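Local structure of NBS-LRR class disease resistance protein (Oryza sativa subsp. japonica, 6FU9) at residues His35-Ala40 with Val47-Asp52. The protein probably senses a fungal effector for a rice NLR immune receptor through a small heavy-metal-associated (HMA)-like domain, bound here to another protein. Sequence-based numbering, arbitrary orientation.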
ATOM      1  N   HIS A  35     -12.355   3.877  -8.423  1.00 13.18           N
ATOM      2  CA  HIS A  35     -12.417   2.949  -9.532  1.00 14.32           C
ATOM      3  C   HIS A  35     -12.302   1.501  -9.108  1.00 14.70           C
ATOM      4  O   HIS A  35     -12.947   0.649  -9.737  1.00 17.03           O
ATOM      5  CB  HIS A  35     -11.314   3.256 -10.521  1.00 16.38           C
ATOM      6  CG  HIS A  35     -11.519   4.548 -11.219  1.00 20.33           C
ATOM      7  ND1 HIS A  35     -10.798   4.886 -12.329  1.00 29.68           N
ATOM      8  CD2 HIS A  35     -12.315   5.594 -10.939  1.00 21.86           C
ATOM      9  CE1 HIS A  35     -11.147   6.105 -12.707  1.00 28.64           C
ATOM     10  NE2 HIS A  35     -12.091   6.541 -11.896  1.00 24.24           N
ATOM     11  N   SER A  36     -11.487   1.205  -8.124  1.00 13.67           N
ATOM     12  CA  SER A  36     -11.300  -0.172  -7.646  1.00 14.47           C
ATOM     13  C   SER A  36     -10.773  -0.169  -6.258  1.00 13.42           C
ATOM     14  O   SER A  36     -10.094   0.790  -5.813  1.00 14.34           O
ATOM     15  CB  SER A  36     -10.495  -0.954  -8.614  1.00 18.90           C
ATOM     16  OG  SER A  36      -9.248  -0.422  -8.785  1.00 19.75           O
ATOM     17  N   VAL A  37     -11.042  -1.260  -5.526  1.00 13.38           N
ATOM     18  CA  VAL A  37     -10.608  -1.409  -4.187  1.00 13.67           C
ATOM     19  C   VAL A  37     -10.309  -2.921  -3.959  1.00 13.98           C
ATOM     20  O   VAL A  37     -11.047  -3.770  -4.458  1.00 15.65           O
ATOM     21  CB  VAL A  37     -11.609  -0.853  -3.163  1.00 14.99           C
ATOM     22  CG1 VAL A  37     -13.025  -1.413  -3.354  1.00 16.77           C
ATOM     23  CG2 VAL A  37     -11.144  -1.086  -1.718  1.00 16.06           C
ATOM     24  N   ALA A  38      -9.267  -3.186  -3.207  1.00 14.32           N
ATOM     25  CA  ALA A  38      -8.930  -4.565  -2.827  1.00 16.38           C
ATOM     26  C   ALA A  38      -8.456  -4.634  -1.405  1.00 15.00           C
ATOM     27  O   ALA A  38      -7.913  -3.664  -0.853  1.00 15.96           O
ATOM     28  CB  ALA A  38      -7.863  -5.111  -3.750  1.00 19.84           C
ATOM     29  N   ILE A  39      -8.558  -5.801  -0.790  1.00 15.49           N
ATOM     30  CA  ILE A  39      -7.973  -6.089   0.489  1.00 17.06           C
ATOM     31  C   ILE A  39      -6.724  -6.866   0.223  1.00 19.34           C
ATOM     32  O   ILE A  39      -6.784  -7.874  -0.451  1.00 31.42           O
ATOM     33  CB  ILE A  39      -8.980  -6.785   1.465  1.00 25.10           C
ATOM     34  CG1 ILE A  39      -9.981  -5.636   1.876  1.00 27.57           C
ATOM     35  CG2 ILE A  39      -8.168  -7.302   2.630  1.00 26.21           C
ATOM     36  CD1 ILE A  39     -11.266  -6.036   2.483  1.00 40.76           C
ATOM     37  N   ALA A  40      -5.620  -6.444   0.780  1.00 17.60           N
ATOM     38  CA  ALA A  40      -4.253  -6.944   0.512  1.00 23.53           C
ATOM     39  C   ALA A  40      -3.515  -7.001   1.839  1.00 19.39           C
ATOM     40  O   ALA A  40      -4.109  -6.852   2.927  1.00 17.89           O
ATOM     41  CB  ALA A  40      -3.520  -6.024  -0.482  1.00 25.08           C
ATOM     42  N   VAL A  47      -6.225  -1.961   2.797  1.00 17.69           N
ATOM     43  CA  VAL A  47      -7.299  -1.657   1.874  1.00 16.27           C
ATOM     44  C   VAL A  47      -6.714  -0.722   0.839  1.00 13.92           C
ATOM     45  O   VAL A  47      -6.324   0.403   1.208  1.00 14.47           O
ATOM     46  CB  VAL A  47      -8.458  -1.004   2.589  1.00 18.11           C
ATOM     47  CG1 VAL A  47      -9.570  -0.629   1.631  1.00 17.92           C
ATOM     48  CG2 VAL A  47      -8.967  -1.953   3.714  1.00 20.98           C
ATOM     49  N   VAL A  48      -6.524  -1.203  -0.361  1.00 13.63           N
ATOM     50  CA  VAL A  48      -5.867  -0.489  -1.451  1.00 13.25           C
ATOM     51  C   VAL A  48      -6.945   0.071  -2.359  1.00 13.00           C
ATOM     52  O   VAL A  48      -7.739  -0.677  -2.936  1.00 14.69           O
ATOM     53  CB  VAL A  48      -4.873  -1.389  -2.221  1.00 14.46           C
ATOM     54  CG1 VAL A  48      -4.211  -0.529  -3.322  1.00 16.99           C
ATOM     55  CG2 VAL A  48      -3.872  -2.057  -1.344  1.00 16.52           C
ATOM     56  N   VAL A  49      -6.937   1.401  -2.517  1.00 12.73           N
ATOM     57  CA  VAL A  49      -7.940   2.152  -3.222  1.00 12.14           C
ATOM     58  C   VAL A  49      -7.359   2.885  -4.401  1.00 12.76           C
ATOM     59  O   VAL A  49      -6.350   3.592  -4.223  1.00 13.92           O
ATOM     60  CB  VAL A  49      -8.648   3.122  -2.289  1.00 13.12           C
ATOM     61  CG1 VAL A  49      -9.843   3.745  -2.969  1.00 14.43           C
ATOM     62  CG2 VAL A  49      -9.005   2.468  -0.951  1.00 14.11           C
ATOM     63  N   VAL A  50      -7.919   2.757  -5.569  1.00 12.28           N
ATOM     64  CA  VAL A  50      -7.467   3.473  -6.767  1.00 12.04           C
ATOM     65  C   VAL A  50      -8.603   4.236  -7.331  1.00 12.16           C
ATOM     66  O   VAL A  50      -9.725   3.772  -7.437  1.00 13.21           O
ATOM     67  CB  VAL A  50      -6.897   2.475  -7.799  1.00 17.91           C
ATOM     68  CG1 VAL A  50      -6.638   3.074  -9.122  1.00 20.08           C
ATOM     69  CG2 VAL A  50      -5.613   1.820  -7.224  1.00 20.26           C
ATOM     70  N   GLY A  51      -8.339   5.465  -7.792  1.00 13.21           N
ATOM     71  CA  GLY A  51      -9.372   6.239  -8.434  1.00 14.01           C
ATOM     72  C   GLY A  51      -8.935   7.644  -8.799  1.00 13.23           C
ATOM     73  O   GLY A  51      -7.748   7.884  -9.006  1.00 15.25           O
ATOM     74  N   ASP A  52      -9.904   8.527  -8.960  1.00 13.74           N
ATOM     75  CA  ASP A  52      -9.642   9.873  -9.443  1.00 14.73           C
ATOM     76  C   ASP A  52     -10.588  10.832  -8.752  1.00 13.99           C
ATOM     77  O   ASP A  52     -11.771  10.748  -8.884  1.00 18.24           O
ATOM     78  CB  ASP A  52      -9.766   9.904 -10.986  1.00 19.91           C
ATOM     79  CG  ASP A  52      -9.577  11.315 -11.599  1.00 23.24           C
ATOM     80  OD1 ASP A  52      -8.873  12.167 -11.006  1.00 26.13           O
ATOM     81  OD2 ASP A  52     -10.083  11.522 -12.725  1.00 31.09           O
TER
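Val37 and Val47 run side by side on the helix-facing side of this antiparallel hairpin, meeting through Val37 CG2 and Val47 CG1 at 3.7 Å. The torsions account for the meeting: in both residues the touching methyl lies opposite the backbone N. Val37 CG2 also reaches Val49 CG2, while Ile39 CG1 lies 4.2 Å from Val47 CG2; helix 18-29 packs on this layer, Val28 against Val37 and Val49, Met25 against Ile39. The other face carries Ser36, Ala38, Val48 and Val50. Nearby, Ala40 CB meets Val48 CG2 at 4.1 Å, and Ser36 OG passes 3.9 Å from Val50 CB while hydrogen-bonding a polar side chain of the chain of another protein; an aromatic side chain of that other protein packs on Ala38.

Paired bonds fix the register: Ala38 exchanges both backbone bonds with Val48, and Val50 N to Ser36 O is nearly straight at 174°. At the strand start the pattern changes, because Val50 O accepts from both His35 N (2.8 Å) and Ser36 N (3.2 Å). The former donor lies in the carbonyl plane, the latter is tilted from it. The His35 ring, its CG anti to the carbonyl carbon, lies over Gly51, whose CA sits 4.1 Å from the ring centroid and 21° off the normal, a CH-pi contact; the ring and the Asp52 carboxylate are turned 79° apart. Two consecutive residues opposite Val50 define a classic beta bulge, set in the edge hairpin of a ferredoxin-like βαββαβ fold, as in HMA domains.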